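Local coordinates for phosphate-binding protein PstS (Borrelia burgdorferi, PDB 4N13) that binds inorganic phosphate with micromolar affinity as the solute-binding component of the PstSACB ABC transporter, which imports phosphate, at residues A[24-29]-A[82-87]; A[68-73]-A[77-82]; A[129-134]-A[171-176]; A[243-248]-A[252-257]. One frame throughout, in Å; residues are numbered along the deposited sequence. Where two conformers were deposited one is given.

Contact 1. Residues A[24-29]-A[82-87]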
loop_
_atom_site.group_PDB
_atom_site.type_symbol
_atom_site.label_atom_id
_atom_site.label_comp_id
_atom_site.label_asym_id
_atom_site.label_seq_id
_atom_site.Cartn_x
_atom_site.Cartn_y
_atom_site.Cartn_z
ATOM N N PRO A 24 -13.641 4.327 -4.617
ATOM C CA PRO A 24 -14.148 5.710 -4.668
ATOM C C PRO A 24 -13.229 6.669 -5.436
ATOM O O PRO A 24 -13.710 7.689 -5.912
ATOM C CB PRO A 24 -14.315 6.085 -3.193
ATOM C CG PRO A 24 -13.419 5.164 -2.455
ATOM C CD PRO A 24 -13.384 3.885 -3.233
ATOM N N ILE A 25 -11.950 6.347 -5.569
ATOM C CA ILE A 25 -11.054 7.118 -6.427
ATOM C C ILE A 25 -11.444 6.933 -7.874
ATOM O O ILE A 25 -11.613 7.911 -8.604
ATOM C CB ILE A 25 -9.601 6.689 -6.224
ATOM C CG1 ILE A 25 -9.163 7.129 -4.817
ATOM C CG2 ILE A 25 -8.688 7.304 -7.290
ATOM C CD1 ILE A 25 -7.861 6.537 -4.342
ATOM N N LEU A 26 -11.580 5.685 -8.316
ATOM C CA LEU A 26 -11.974 5.449 -9.705
ATOM C C LEU A 26 -13.344 6.070 -9.984
ATOM O O LEU A 26 -13.565 6.661 -11.036
ATOM C CB LEU A 26 -11.961 3.956 -10.041
ATOM C CG LEU A 26 -10.661 3.451 -10.674
ATOM C CD1 LEU A 26 -10.518 3.930 -12.118
ATOM C CD2 LEU A 26 -9.425 3.828 -9.845
ATOM N N ASP A 27 -14.272 5.948 -9.039
ATOM C CA ASP A 27 -15.616 6.488 -9.242
ATOM C C ASP A 27 -15.587 7.995 -9.404
ATOM O O ASP A 27 -16.256 8.544 -10.291
ATOM C CB ASP A 27 -16.550 6.108 -8.094
ATOM C CG ASP A 27 -16.891 4.615 -8.075
ATOM O OD1 ASP A 27 -16.584 3.919 -9.065
ATOM O OD2 ASP A 27 -17.452 4.136 -7.069
ATOM N N GLU A 28 -14.807 8.671 -8.562
ATOM C CA GLU A 28 -14.710 10.119 -8.713
ATOM C C GLU A 28 -14.006 10.490 -10.017
ATOM O O GLU A 28 -14.370 11.464 -10.682
ATOM C CB GLU A 28 -14.015 10.756 -7.516
ATOM C CG GLU A 28 -13.947 12.270 -7.636
ATOM C CD GLU A 28 -13.459 12.975 -6.406
ATOM O OE1 GLU A 28 -13.326 12.329 -5.345
ATOM O OE2 GLU A 28 -13.219 14.194 -6.514
ATOM N N MET A 29 -12.971 9.736 -10.379
ATOM C CA MET A 29 -12.294 9.979 -11.641
ATOM C C MET A 29 -13.251 9.845 -12.815
ATOM O O MET A 29 -13.198 10.646 -13.750
ATOM C CB MET A 29 -11.115 9.049 -11.840
ATOM C CG MET A 29 -9.909 9.308 -10.992
ATOM S SD MET A 29 -8.664 8.046 -11.211
ATOM C CE MET A 29 -7.284 8.802 -10.373
ATOM N N THR A 82 1.324 1.056 -15.633
ATOM C CA THR A 82 1.750 2.399 -15.285
ATOM C C THR A 82 1.271 2.665 -13.872
ATOM O O THR A 82 0.109 2.481 -13.575
ATOM C CB THR A 82 1.100 3.432 -16.217
ATOM O OG1 THR A 82 1.543 3.191 -17.553
ATOM C CG2 THR A 82 1.459 4.858 -15.804
ATOM N N VAL A 83 2.152 3.119 -12.999
ATOM C CA VAL A 83 1.768 3.434 -11.621
ATOM C C VAL A 83 0.985 4.748 -11.593
ATOM O O VAL A 83 1.325 5.706 -12.314
ATOM C CB VAL A 83 3.016 3.518 -10.717
ATOM C CG1 VAL A 83 3.916 4.658 -11.091
ATOM C CG2 VAL A 83 2.628 3.659 -9.244
ATOM N N PHE A 84 -0.065 4.815 -10.761
ATOM C CA PHE A 84 -0.814 6.070 -10.609
ATOM C C PHE A 84 -1.071 6.459 -9.161
ATOM O O PHE A 84 -1.597 7.519 -8.932
ATOM C CB PHE A 84 -2.143 6.051 -11.382
ATOM C CG PHE A 84 -3.229 5.278 -10.705
ATOM C CD1 PHE A 84 -4.246 5.923 -10.026
ATOM C CD2 PHE A 84 -3.232 3.894 -10.734
ATOM C CE1 PHE A 84 -5.243 5.205 -9.398
ATOM C CE2 PHE A 84 -4.222 3.180 -10.095
ATOM C CZ PHE A 84 -5.226 3.830 -9.442
ATOM N N ALA A 85 -0.708 5.612 -8.201
ATOM C CA ALA A 85 -0.909 5.927 -6.792
ATOM C C ALA A 85 -0.109 4.978 -5.942
ATOM O O ALA A 85 0.300 3.921 -6.423
ATOM C CB ALA A 85 -2.393 5.875 -6.413
ATOM N N TYR A 86 0.069 5.342 -4.668
ATOM C CA TYR A 86 0.771 4.496 -3.706
ATOM C C TYR A 86 -0.026 4.378 -2.425
ATOM O O TYR A 86 -0.638 5.358 -1.974
ATOM C CB TYR A 86 2.142 5.059 -3.351
ATOM C CG TYR A 86 3.033 5.226 -4.538
ATOM C CD1 TYR A 86 3.780 4.171 -5.024
ATOM C CD2 TYR A 86 3.135 6.449 -5.178
ATOM C CE1 TYR A 86 4.610 4.337 -6.131
ATOM C CE2 TYR A 86 3.945 6.620 -6.264
ATOM C CZ TYR A 86 4.689 5.575 -6.734
ATOM O OH TYR A 86 5.492 5.789 -7.840
ATOM N N ASP A 87 -0.013 3.177 -1.865
ATOM C CA ASP A 87 -0.607 2.861 -0.577
ATOM C C ASP A 87 0.533 2.451 0.331
ATOM O O ASP A 87 0.946 1.281 0.372
ATOM C CB ASP A 87 -1.619 1.729 -0.773
ATOM C CG ASP A 87 -2.127 1.174 0.515
ATOM O OD1 ASP A 87 -2.080 1.907 1.514
ATOM O OD2 ASP A 87 -2.587 0.007 0.516
#
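Leu26 and Met29 belong to a helix that passes beside the strand carrying Phe84, with 11.2 Å between Leu26 CA and Phe84 CA, so only side chains bridge the gap and no hydrogen bond joins the two backbones. The whole contact converges on one aromatic ring. Leu26 approaches its outer end, CD2 lying 4.2 Å from Phe84 CZ. Met29 reaches the neighbouring side of the same ring through its terminal methyl, CE standing 4.2 Å from Phe84 CD1. The methionine can span this distance because its chain runs extended beyond CG, and its long axis lies at a slant to the phenyl group. Helix 23-36 is the connection of a β-α-β unit, joining the parallel strands 12-18 and 40-45, and here it packs on strand 80-93 of the same mixed sheet. The strand is itself irregular. A classic β bulge sets two residues, Phe84 and Ala85, against the single Leu226 of strand 223-230, and psi of Phe84 falls to -5°. Both residues thereby point toward the helix, and Ala85 CB lies 4.0 Å above one face of the Phe84 ring, displaced toward its rim. Met246 of helix 237-246 packs against Leu26, Met29 and Phe84 alike. The Phe84 side chain is about 8 Å from that of Ser19, a phosphate-binding residue by similarity.

Contact 2. Residues A[68-73]-A[77-82]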
loop_
_atom_site.group_PDB
_atom_site.type_symbol
_atom_site.label_atom_id
_atom_site.label_comp_id
_atom_site.label_asym_id
_atom_site.label_seq_id
_atom_site.Cartn_x
_atom_site.Cartn_y
_atom_site.Cartn_z
ATOM N N ARG A 68 -1.198 -5.108 -6.721
ATOM C CA ARG A 68 -0.089 -6.046 -6.649
ATOM C C ARG A 68 0.681 -6.070 -7.945
ATOM O O ARG A 68 0.130 -5.779 -9.018
ATOM C CB ARG A 68 -0.585 -7.455 -6.345
ATOM C CG ARG A 68 -1.367 -8.111 -7.475
ATOM C CD ARG A 68 -1.071 -9.602 -7.549
ATOM N NE ARG A 68 -1.955 -10.319 -8.467
ATOM C CZ ARG A 68 -1.759 -10.427 -9.781
ATOM N NH1 ARG A 68 -0.723 -9.858 -10.369
ATOM N NH2 ARG A 68 -2.609 -11.109 -10.518
ATOM N N ASP A 69 1.952 -6.432 -7.843
ATOM C CA ASP A 69 2.820 -6.471 -9.004
ATOM C C ASP A 69 2.452 -7.606 -9.949
ATOM O O ASP A 69 2.064 -8.694 -9.549
ATOM C CB ASP A 69 4.293 -6.580 -8.594
ATOM C CG ASP A 69 4.903 -5.236 -8.236
ATOM O OD1 ASP A 69 4.313 -4.515 -7.400
ATOM O OD2 ASP A 69 5.973 -4.902 -8.797
ATOM N N LEU A 70 2.582 -7.304 -11.223
ATOM C CA LEU A 70 2.334 -8.245 -12.306
ATOM C C LEU A 70 3.319 -9.399 -12.234
ATOM O O LEU A 70 4.471 -9.255 -11.806
ATOM C CB LEU A 70 2.465 -7.555 -13.658
ATOM C CG LEU A 70 1.456 -6.447 -13.973
ATOM C CD1 LEU A 70 1.746 -5.846 -15.341
ATOM C CD2 LEU A 70 0.015 -6.930 -13.921
ATOM N N THR A 71 2.864 -10.555 -12.679
ATOM C CA THR A 71 3.719 -11.724 -12.778
ATOM C C THR A 71 4.375 -11.792 -14.153
ATOM O O THR A 71 3.958 -11.113 -15.090
ATOM C CB THR A 71 2.929 -13.002 -12.587
ATOM O OG1 THR A 71 2.016 -13.124 -13.678
ATOM C CG2 THR A 71 2.180 -12.983 -11.257
ATOM N N LYS A 72 5.397 -12.633 -14.282
ATOM C CA LYS A 72 6.002 -12.866 -15.585
ATOM C C LYS A 72 4.985 -13.425 -16.575
ATOM O O LYS A 72 4.986 -13.031 -17.735
ATOM C CB LYS A 72 7.209 -13.807 -15.466
ATOM C CG LYS A 72 8.393 -13.159 -14.770
ATOM C CD LYS A 72 9.618 -14.078 -14.760
ATOM C CE LYS A 72 9.436 -15.325 -13.906
ATOM N NZ LYS A 72 9.280 -15.010 -12.460
ATOM N N GLU A 73 4.112 -14.319 -16.125
ATOM C CA GLU A 73 3.084 -14.875 -17.006
ATOM C C GLU A 73 2.199 -13.762 -17.549
ATOM O O GLU A 73 1.828 -13.773 -18.725
ATOM C CB GLU A 73 2.230 -15.930 -16.282
ATOM C CG GLU A 73 1.131 -16.559 -17.183
ATOM C CD GLU A 73 -0.248 -15.834 -17.154
ATOM O OE1 GLU A 73 -0.478 -14.998 -16.254
ATOM O OE2 GLU A 73 -1.128 -16.128 -18.009
ATOM N N GLN A 77 1.688 -12.500 -21.476
ATOM C CA GLN A 77 0.381 -12.388 -22.119
ATOM C C GLN A 77 0.110 -10.977 -22.610
ATOM O O GLN A 77 -0.972 -10.696 -23.106
ATOM C CB GLN A 77 -0.714 -12.801 -21.140
ATOM C CG GLN A 77 -0.762 -14.280 -20.838
ATOM C CD GLN A 77 -1.346 -15.097 -21.973
ATOM O OE1 GLN A 77 -1.989 -14.565 -22.889
ATOM N NE2 GLN A 77 -1.141 -16.400 -21.912
ATOM N N GLY A 78 1.080 -10.085 -22.475
ATOM C CA GLY A 78 0.978 -8.759 -23.068
ATOM C C GLY A 78 0.658 -7.643 -22.093
ATOM O O GLY A 78 0.467 -6.500 -22.509
ATOM N N ALA A 79 0.604 -7.936 -20.797
ATOM C CA ALA A 79 0.216 -6.906 -19.832
ATOM C C ALA A 79 1.276 -5.830 -19.761
ATOM O O ALA A 79 2.465 -6.118 -19.783
ATOM C CB ALA A 79 -0.009 -7.507 -18.447
ATOM N N LYS A 80 0.808 -4.597 -19.625
ATOM C CA LYS A 80 1.662 -3.433 -19.444
ATOM C C LYS A 80 1.093 -2.622 -18.297
ATOM O O LYS A 80 -0.111 -2.600 -18.108
ATOM C CB LYS A 80 1.677 -2.593 -20.726
ATOM C CG LYS A 80 2.394 -3.264 -21.886
ATOM C CD LYS A 80 3.857 -3.559 -21.537
ATOM C CE LYS A 80 4.841 -2.760 -22.379
ATOM N NZ LYS A 80 4.859 -3.178 -23.804
ATOM N N GLU A 81 1.953 -1.964 -17.535
ATOM C CA GLU A 81 1.479 -1.209 -16.388
ATOM C C GLU A 81 2.091 0.177 -16.274
ATOM O O GLU A 81 3.216 0.436 -16.738
ATOM C CB GLU A 81 1.708 -2.005 -15.105
ATOM C CG GLU A 81 3.150 -2.354 -14.830
ATOM C CD GLU A 81 3.773 -1.421 -13.828
ATOM O OE1 GLU A 81 4.749 -1.813 -13.154
ATOM O OE2 GLU A 81 3.260 -0.299 -13.690
ATOM N N THR A 82 1.324 1.056 -15.633
ATOM C CA THR A 82 1.750 2.399 -15.285
ATOM C C THR A 82 1.271 2.665 -13.872
ATOM O O THR A 82 0.109 2.481 -13.575
ATOM C CB THR A 82 1.100 3.432 -16.217
ATOM O OG1 THR A 82 1.543 3.191 -17.553
ATOM C CG2 THR A 82 1.459 4.858 -15.804
#
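Leu70 and Ala79 mark the apolar part of a contact whose two chain directions are almost reversed, 167° apart, on the way into and out of the single short helix 72-76. One branch of the leucine does the work. Leu70 CD1 rests 3.9 Å from Ala79 CB and 3.8 Å from Glu81 CG, so the aliphatic half of the glutamate is used as a hydrophobic surface. Glu81 CB already lies against the methyl, and chi1 of 60° adds CG to the same contact; the leucine and glutamate side chains lie alongside each other, running opposite ways. The polar part lies at the other end. Gln77 N donates to Glu73 O at 3.0 Å, a helical i to i+4 bond bent to 137° at the hydrogen. The Glu73 side chain bends at chi2, bringing OE2 to 3.4 Å from Gln77 CG. The helix ends are closed by standard devices: Thr71 is the N-cap, with Thr71 N donating in return to Glu74 OE1, as in a capping box, and Gly78 forms a Schellman motif with positive phi. Strand 80-93 begins directly after this turn and pairs with strand 223-230, from which Ile227 and Val229 meet Leu70, while Ile53 and Phe57 of helix 49-57 cover Leu70, Gln77 and Ala79.

Contact 3. Residues A[129-134]-A[171-176]; sequences NFINRD and GEVIEK. With SO4 (sulfate ion), chain B; EDO (1,2-ethanediol), chain F.
Ile131 and Val173 lie where helix 170-179 covers strand 129-133, the helix of a β-α-β crossover that leaves strand 165-167 and returns along strand 183-188, the two parallel neighbours of the central strand. Strand and helix segments run antiparallel at 167°, their axes 9.3 Å apart. Ile131 points its CG1 branch, extended through chi2, toward the helix, where CD1 comes within 3.7 Å of Lys176 CG. The first torsion of Lys176 sets CG against the isoleucine; the bends at chi2 and chi3 then lead the end of the chain away. Val173 has CG1 anti to its backbone N (chi1 178°), which leaves CG2 to meet Arg133 CD at 3.6 Å, with the two side chains crossing at about a right angle. Arg133 turns back on itself at chi2 and chi3. The edge of its guanidinium meets a bound sulfate, with O1 in its plane: NH1 donates to O1 at 2.8 Å and NH2 to O4 at 2.9 Å, in a two-pronged grip. Ser139, a phosphate-binding residue by similarity, also bonds the sulfate through OG, consistent with the anion, probably from the crystallisation liquor, marking the phosphate site. Arg133 NE donates to Val167 O, a further anchor for the group. Arg133 NH2 also forms a salt bridge, lying 3.1 Å from Asp134 OD1, which accepts through its syn lone pair and sits 22° out of the guanidinium plane.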
loop_
_atom_site.group_PDB
_atom_site.type_symbol
_atom_site.label_atom_id
_atom_site.label_comp_id
_atom_site.label_asym_id
_atom_site.label_seq_id
_atom_site.Cartn_x
_atom_site.Cartn_y
_atom_site.Cartn_z
ATOM N N ASN A 129 7.114 -5.239 22.461
ATOM C CA ASN A 129 5.675 -5.402 22.397
ATOM C C ASN A 129 5.205 -5.058 20.988
ATOM O O ASN A 129 5.108 -3.891 20.606
ATOM C CB ASN A 129 4.999 -4.518 23.437
ATOM C CG ASN A 129 5.120 -5.077 24.810
ATOM O OD1 ASN A 129 4.840 -6.258 25.028
ATOM N ND2 ASN A 129 5.545 -4.252 25.760
ATOM N N PHE A 130 4.963 -6.093 20.205
ATOM C CA PHE A 130 4.521 -5.950 18.829
ATOM C C PHE A 130 3.012 -5.784 18.788
ATOM O O PHE A 130 2.271 -6.648 19.276
ATOM C CB PHE A 130 4.944 -7.190 18.043
ATOM C CG PHE A 130 4.319 -7.303 16.689
ATOM C CD1 PHE A 130 4.270 -6.208 15.834
ATOM C CD2 PHE A 130 3.817 -8.524 16.250
ATOM C CE1 PHE A 130 3.694 -6.328 14.572
ATOM C CE2 PHE A 130 3.264 -8.649 14.976
ATOM C CZ PHE A 130 3.205 -7.553 14.142
ATOM N N ILE A 131 2.560 -4.685 18.182
ATOM C CA ILE A 131 1.142 -4.379 18.009
ATOM C C ILE A 131 0.815 -4.693 16.556
ATOM O O ILE A 131 1.387 -4.100 15.643
ATOM C CB ILE A 131 0.871 -2.910 18.303
ATOM C CG1 ILE A 131 1.252 -2.595 19.765
ATOM C CG2 ILE A 131 -0.580 -2.569 18.031
ATOM C CD1 ILE A 131 1.441 -1.103 20.039
ATOM N N ASN A 132 -0.046 -5.682 16.348
ATOM C CA ASN A 132 -0.426 -6.123 15.018
ATOM C C ASN A 132 -1.844 -5.694 14.693
ATOM O O ASN A 132 -2.619 -5.349 15.575
ATOM C CB ASN A 132 -0.310 -7.646 14.921
ATOM C CG ASN A 132 -0.082 -8.138 13.495
ATOM O OD1 ASN A 132 0.057 -7.364 12.566
ATOM N ND2 ASN A 132 -0.049 -9.454 13.328
ATOM N N ARG A 133 -2.160 -5.678 13.411
ATOM C CA ARG A 133 -3.525 -5.494 12.954
ATOM C C ARG A 133 -4.264 -6.824 12.843
ATOM O O ARG A 133 -3.662 -7.886 12.785
ATOM C CB ARG A 133 -3.550 -4.756 11.602
ATOM C CG ARG A 133 -3.183 -3.304 11.713
ATOM C CD ARG A 133 -4.188 -2.490 12.545
ATOM N NE ARG A 133 -5.552 -2.721 12.098
ATOM C CZ ARG A 133 -6.116 -2.157 11.035
ATOM N NH1 ARG A 133 -5.469 -1.271 10.306
ATOM N NH2 ARG A 133 -7.342 -2.483 10.688
ATOM N N ASP A 134 -5.585 -6.730 12.815
ATOM C CA ASP A 134 -6.448 -7.883 12.623
ATOM C C ASP A 134 -6.226 -8.485 11.231
ATOM O O ASP A 134 -5.971 -7.771 10.256
ATOM C CB ASP A 134 -7.903 -7.456 12.815
ATOM C CG ASP A 134 -8.323 -6.374 11.855
ATOM O OD1 ASP A 134 -7.800 -5.237 11.940
ATOM O OD2 ASP A 134 -9.195 -6.675 11.009
ATOM N N GLY A 171 -6.099 4.152 13.954
ATOM C CA GLY A 171 -6.147 5.003 15.130
ATOM C C GLY A 171 -5.843 4.239 16.405
ATOM O O GLY A 171 -5.159 4.738 17.311
ATOM N N GLU A 172 -6.317 3.004 16.483
ATOM C CA GLU A 172 -6.008 2.190 17.648
ATOM C C GLU A 172 -4.550 1.730 17.704
ATOM O O GLU A 172 -4.023 1.547 18.801
ATOM C CB GLU A 172 -6.950 0.988 17.786
ATOM C CG GLU A 172 -6.766 0.188 19.069
ATOM C CD GLU A 172 -6.701 1.011 20.340
ATOM O OE1 GLU A 172 -7.283 2.115 20.419
ATOM O OE2 GLU A 172 -6.048 0.516 21.281
ATOM N N VAL A 173 -3.885 1.531 16.569
ATOM C CA VAL A 173 -2.442 1.280 16.636
ATOM C C VAL A 173 -1.742 2.448 17.330
ATOM O O VAL A 173 -0.881 2.249 18.181
ATOM C CB VAL A 173 -1.795 1.026 15.248
ATOM C CG1 VAL A 173 -0.283 0.824 15.419
ATOM C CG2 VAL A 173 -2.392 -0.162 14.555
ATOM N N ILE A 174 -2.099 3.670 16.961
ATOM C CA ILE A 174 -1.506 4.848 17.566
ATOM C C ILE A 174 -1.784 4.881 19.069
ATOM O O ILE A 174 -0.870 5.085 19.867
ATOM C CB ILE A 174 -2.017 6.122 16.855
ATOM C CG1 ILE A 174 -1.451 6.194 15.442
ATOM C CG2 ILE A 174 -1.642 7.359 17.625
ATOM C CD1 ILE A 174 -2.139 7.241 14.563
ATOM N N GLU A 175 -3.042 4.705 19.451
ATOM C CA GLU A 175 -3.370 4.757 20.867
ATOM C C GLU A 175 -2.664 3.666 21.658
ATOM O O GLU A 175 -2.096 3.906 22.722
ATOM C CB GLU A 175 -4.876 4.674 21.095
ATOM C CG GLU A 175 -5.239 4.939 22.554
ATOM C CD GLU A 175 -6.727 5.087 22.779
ATOM O OE1 GLU A 175 -7.247 6.186 22.511
ATOM O OE2 GLU A 175 -7.371 4.109 23.210
ATOM N N LYS A 176 -2.663 2.458 21.125
ATOM C CA LYS A 176 -2.039 1.338 21.804
ATOM C C LYS A 176 -0.522 1.556 21.941
ATOM O O LYS A 176 0.062 1.262 22.972
ATOM C CB LYS A 176 -2.341 0.023 21.064
ATOM C CG LYS A 176 -1.847 -1.229 21.783
ATOM C CD LYS A 176 -2.594 -1.544 23.070
ATOM C CE LYS A 176 -4.026 -1.974 22.834
ATOM N NZ LYS A 176 -4.722 -2.253 24.122
HETATM S S SO4 B . -7.267 -0.984 7.054
HETATM O O1 SO4 B . -6.174 -0.328 7.766
HETATM O O2 SO4 B . -7.926 0.054 6.282
HETATM O O3 SO4 B . -6.684 -1.975 6.173
HETATM O O4 SO4 B . -8.135 -1.560 8.058
HETATM C C1 EDO F . -1.264 -12.738 14.938
HETATM O O1 EDO F . -1.336 -12.126 13.643
HETATM C C2 EDO F . -0.947 -11.724 16.035
HETATM O O2 EDO F . 0.284 -11.042 15.773
#

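Contact 4. Residues A[243-248]-A[252-257]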
loop_
_atom_site.group_PDB
_atom_site.type_symbol
_atom_site.label_atom_id
_atom_site.label_comp_id
_atom_site.label_asym_id
_atom_site.label_seq_id
_atom_site.Cartn_x
_atom_site.Cartn_y
_atom_site.Cartn_z
ATOM N N ILE A 243 -6.789 7.030 -19.224
ATOM C CA ILE A 243 -5.531 6.844 -18.514
ATOM C C ILE A 243 -4.783 8.169 -18.380
ATOM O O ILE A 243 -4.223 8.472 -17.318
ATOM C CB ILE A 243 -4.676 5.764 -19.202
ATOM C CG1 ILE A 243 -5.407 4.426 -19.096
ATOM C CG2 ILE A 243 -3.269 5.752 -18.614
ATOM C CD1 ILE A 243 -4.742 3.285 -19.816
ATOM N N ASP A 244 -4.799 8.966 -19.440
ATOM C CA ASP A 244 -4.187 10.291 -19.400
ATOM C C ASP A 244 -4.841 11.166 -18.332
ATOM O O ASP A 244 -4.161 11.919 -17.629
ATOM C CB ASP A 244 -4.296 10.943 -20.771
ATOM C CG ASP A 244 -3.761 12.347 -20.790
ATOM O OD1 ASP A 244 -2.536 12.514 -20.662
ATOM O OD2 ASP A 244 -4.575 13.282 -20.919
ATOM N N PHE A 245 -6.148 11.033 -18.134
ATOM C CA PHE A 245 -6.812 11.760 -17.053
ATOM C C PHE A 245 -6.389 11.238 -15.679
ATOM O O PHE A 245 -6.138 12.012 -14.753
ATOM C CB PHE A 245 -8.333 11.699 -17.204
ATOM C CG PHE A 245 -9.056 12.403 -16.087
ATOM C CD1 PHE A 245 -9.153 13.792 -16.068
ATOM C CD2 PHE A 245 -9.600 11.694 -15.036
ATOM C CE1 PHE A 245 -9.792 14.443 -15.034
ATOM C CE2 PHE A 245 -10.235 12.352 -13.998
ATOM C CZ PHE A 245 -10.332 13.729 -14.002
ATOM N N MET A 246 -6.290 9.921 -15.531
ATOM C CA MET A 246 -5.902 9.312 -14.257
ATOM C C MET A 246 -4.554 9.825 -13.750
ATOM O O MET A 246 -4.353 9.961 -12.540
ATOM C CB MET A 246 -5.853 7.786 -14.367
ATOM C CG MET A 246 -7.224 7.128 -14.550
ATOM S SD MET A 246 -7.104 5.324 -14.532
ATOM C CE MET A 246 -6.738 5.074 -12.766
ATOM N N THR A 247 -3.632 10.055 -14.682
ATOM C CA THR A 247 -2.275 10.472 -14.354
ATOM C C THR A 247 -2.078 11.996 -14.487
ATOM O O THR A 247 -0.977 12.483 -14.362
ATOM C CB THR A 247 -1.243 9.707 -15.210
ATOM O OG1 THR A 247 -1.482 9.958 -16.595
ATOM C CG2 THR A 247 -1.351 8.208 -14.956
ATOM N N SER A 248 -3.164 12.718 -14.738
ATOM C CA SER A 248 -3.163 14.176 -14.798
ATOM C C SER A 248 -3.168 14.768 -13.387
ATOM O O SER A 248 -3.487 14.090 -12.415
ATOM C CB SER A 248 -4.420 14.670 -15.522
ATOM O OG SER A 248 -5.569 14.485 -14.695
ATOM N N GLN A 252 -4.581 13.126 -9.977
ATOM C CA GLN A 252 -3.715 12.911 -8.836
ATOM C C GLN A 252 -4.225 13.660 -7.611
ATOM O O GLN A 252 -4.052 13.204 -6.482
ATOM C CB GLN A 252 -2.279 13.266 -9.210
ATOM C CG GLN A 252 -1.782 12.314 -10.261
ATOM C CD GLN A 252 -1.688 10.903 -9.690
ATOM O OE1 GLN A 252 -1.049 10.691 -8.659
ATOM N NE2 GLN A 252 -2.332 9.940 -10.340
ATOM N N ASP A 253 -4.883 14.797 -7.824
ATOM C CA ASP A 253 -5.538 15.473 -6.698
ATOM C C ASP A 253 -6.627 14.573 -6.110
ATOM O O ASP A 253 -6.792 14.521 -4.895
ATOM C CB ASP A 253 -6.156 16.798 -7.124
ATOM C CG ASP A 253 -5.116 17.888 -7.407
ATOM O OD1 ASP A 253 -3.940 17.722 -7.039
ATOM O OD2 ASP A 253 -5.489 18.930 -7.993
ATOM N N ILE A 254 -7.381 13.882 -6.972
ATOM C CA ILE A 254 -8.401 12.960 -6.489
ATOM C C ILE A 254 -7.769 11.861 -5.632
ATOM O O ILE A 254 -8.274 11.538 -4.563
ATOM C CB ILE A 254 -9.176 12.353 -7.655
ATOM C CG1 ILE A 254 -9.960 13.440 -8.393
ATOM C CG2 ILE A 254 -10.109 11.249 -7.162
ATOM C CD1 ILE A 254 -10.457 13.030 -9.764
ATOM N N VAL A 255 -6.665 11.285 -6.111
ATOM C CA VAL A 255 -5.949 10.247 -5.361
ATOM C C VAL A 255 -5.621 10.742 -3.953
ATOM O O VAL A 255 -5.857 10.058 -2.961
ATOM C CB VAL A 255 -4.635 9.874 -6.093
ATOM C CG1 VAL A 255 -3.720 9.032 -5.244
ATOM C CG2 VAL A 255 -4.948 9.125 -7.395
ATOM N N GLU A 256 -5.076 11.947 -3.859
ATOM C CA GLU A 256 -4.647 12.456 -2.554
ATOM C C GLU A 256 -5.809 12.909 -1.677
ATOM O O GLU A 256 -5.761 12.736 -0.457
ATOM C CB GLU A 256 -3.583 13.543 -2.743
ATOM C CG GLU A 256 -2.365 12.942 -3.445
ATOM C CD GLU A 256 -1.084 13.693 -3.223
ATOM O OE1 GLU A 256 -1.141 14.894 -2.879
ATOM O OE2 GLU A 256 -0.001 13.086 -3.410
ATOM N N GLU A 257 -6.860 13.442 -2.282
ATOM C CA GLU A 257 -8.054 13.808 -1.523
ATOM C C GLU A 257 -8.709 12.590 -0.889
ATOM O O GLU A 257 -9.448 12.710 0.078
ATOM C CB GLU A 257 -9.063 14.502 -2.442
ATOM C CG GLU A 257 -8.619 15.880 -2.862
ATOM C CD GLU A 257 -9.232 16.386 -4.175
ATOM O OE1 GLU A 257 -10.254 15.852 -4.663
ATOM O OE2 GLU A 257 -8.670 17.360 -4.732
#
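Gln252 makes two bonds across the contact. Its side-chain NE2 donates to Met246 O, at the end of the preceding helix, at 3.0 Å (156° at the hydrogen), and its backbone N donates to Ser248 O at 2.8 Å, the first-turn bond of helix 249-257. The carbonyl oxygen of Met246 lies close to the plane of the amide: chi1 of -65° puts Gln252 CG 3.3 Å from Ser248 O, and the bend at chi2 turns the amide to Met246 O. Phe84 O is a second acceptor for NE2, and Ile263 N donates to OE1; with these partners the buried amide has both ends engaged and its rotation fixed. Ser248 stands at the N-cap position, its OG bonded to Gly251 N in the same turn. Outside this polar core the contact turns apolar: Ile254 CD1 touches Phe245 CE2 at 4.3 Å, approaching the ring obliquely. Helix 23-36 also packs on this pair: its Tyr33 ring meets Phe245 with the planes about 45° apart, and Glu28 and Arg32 reach Ile254. This is a tight connection between successive helices, the N-cap following closely on the first, packed on strands 80-93 and 223-230 of the sheet.

Three of the four contacts gather in one half of the molecule, and contact 3 lies across the chain's centre from them, as expected of a two-lobed class II binding protein. Contacts 1 and 4 adjoin, their centres 7 Å apart: Ala85 CB packs 3.6 Å from Val255 CG1, and Met29 O lies 3.4 Å from Phe245 CE2. Contact 2 shares Thr82 with contact 1 and sits at the beginning of strand 80-93, centres 18 Å apart. Contact 3 is about 27 Å from contact 1 between centres, yet both reach the same sheet. Arg133 brings contact 3 to the sulfate; its side chain is about 3 Å from that of Ser137 and 12 Å from that of Thr21, both phosphate-binding by similarity.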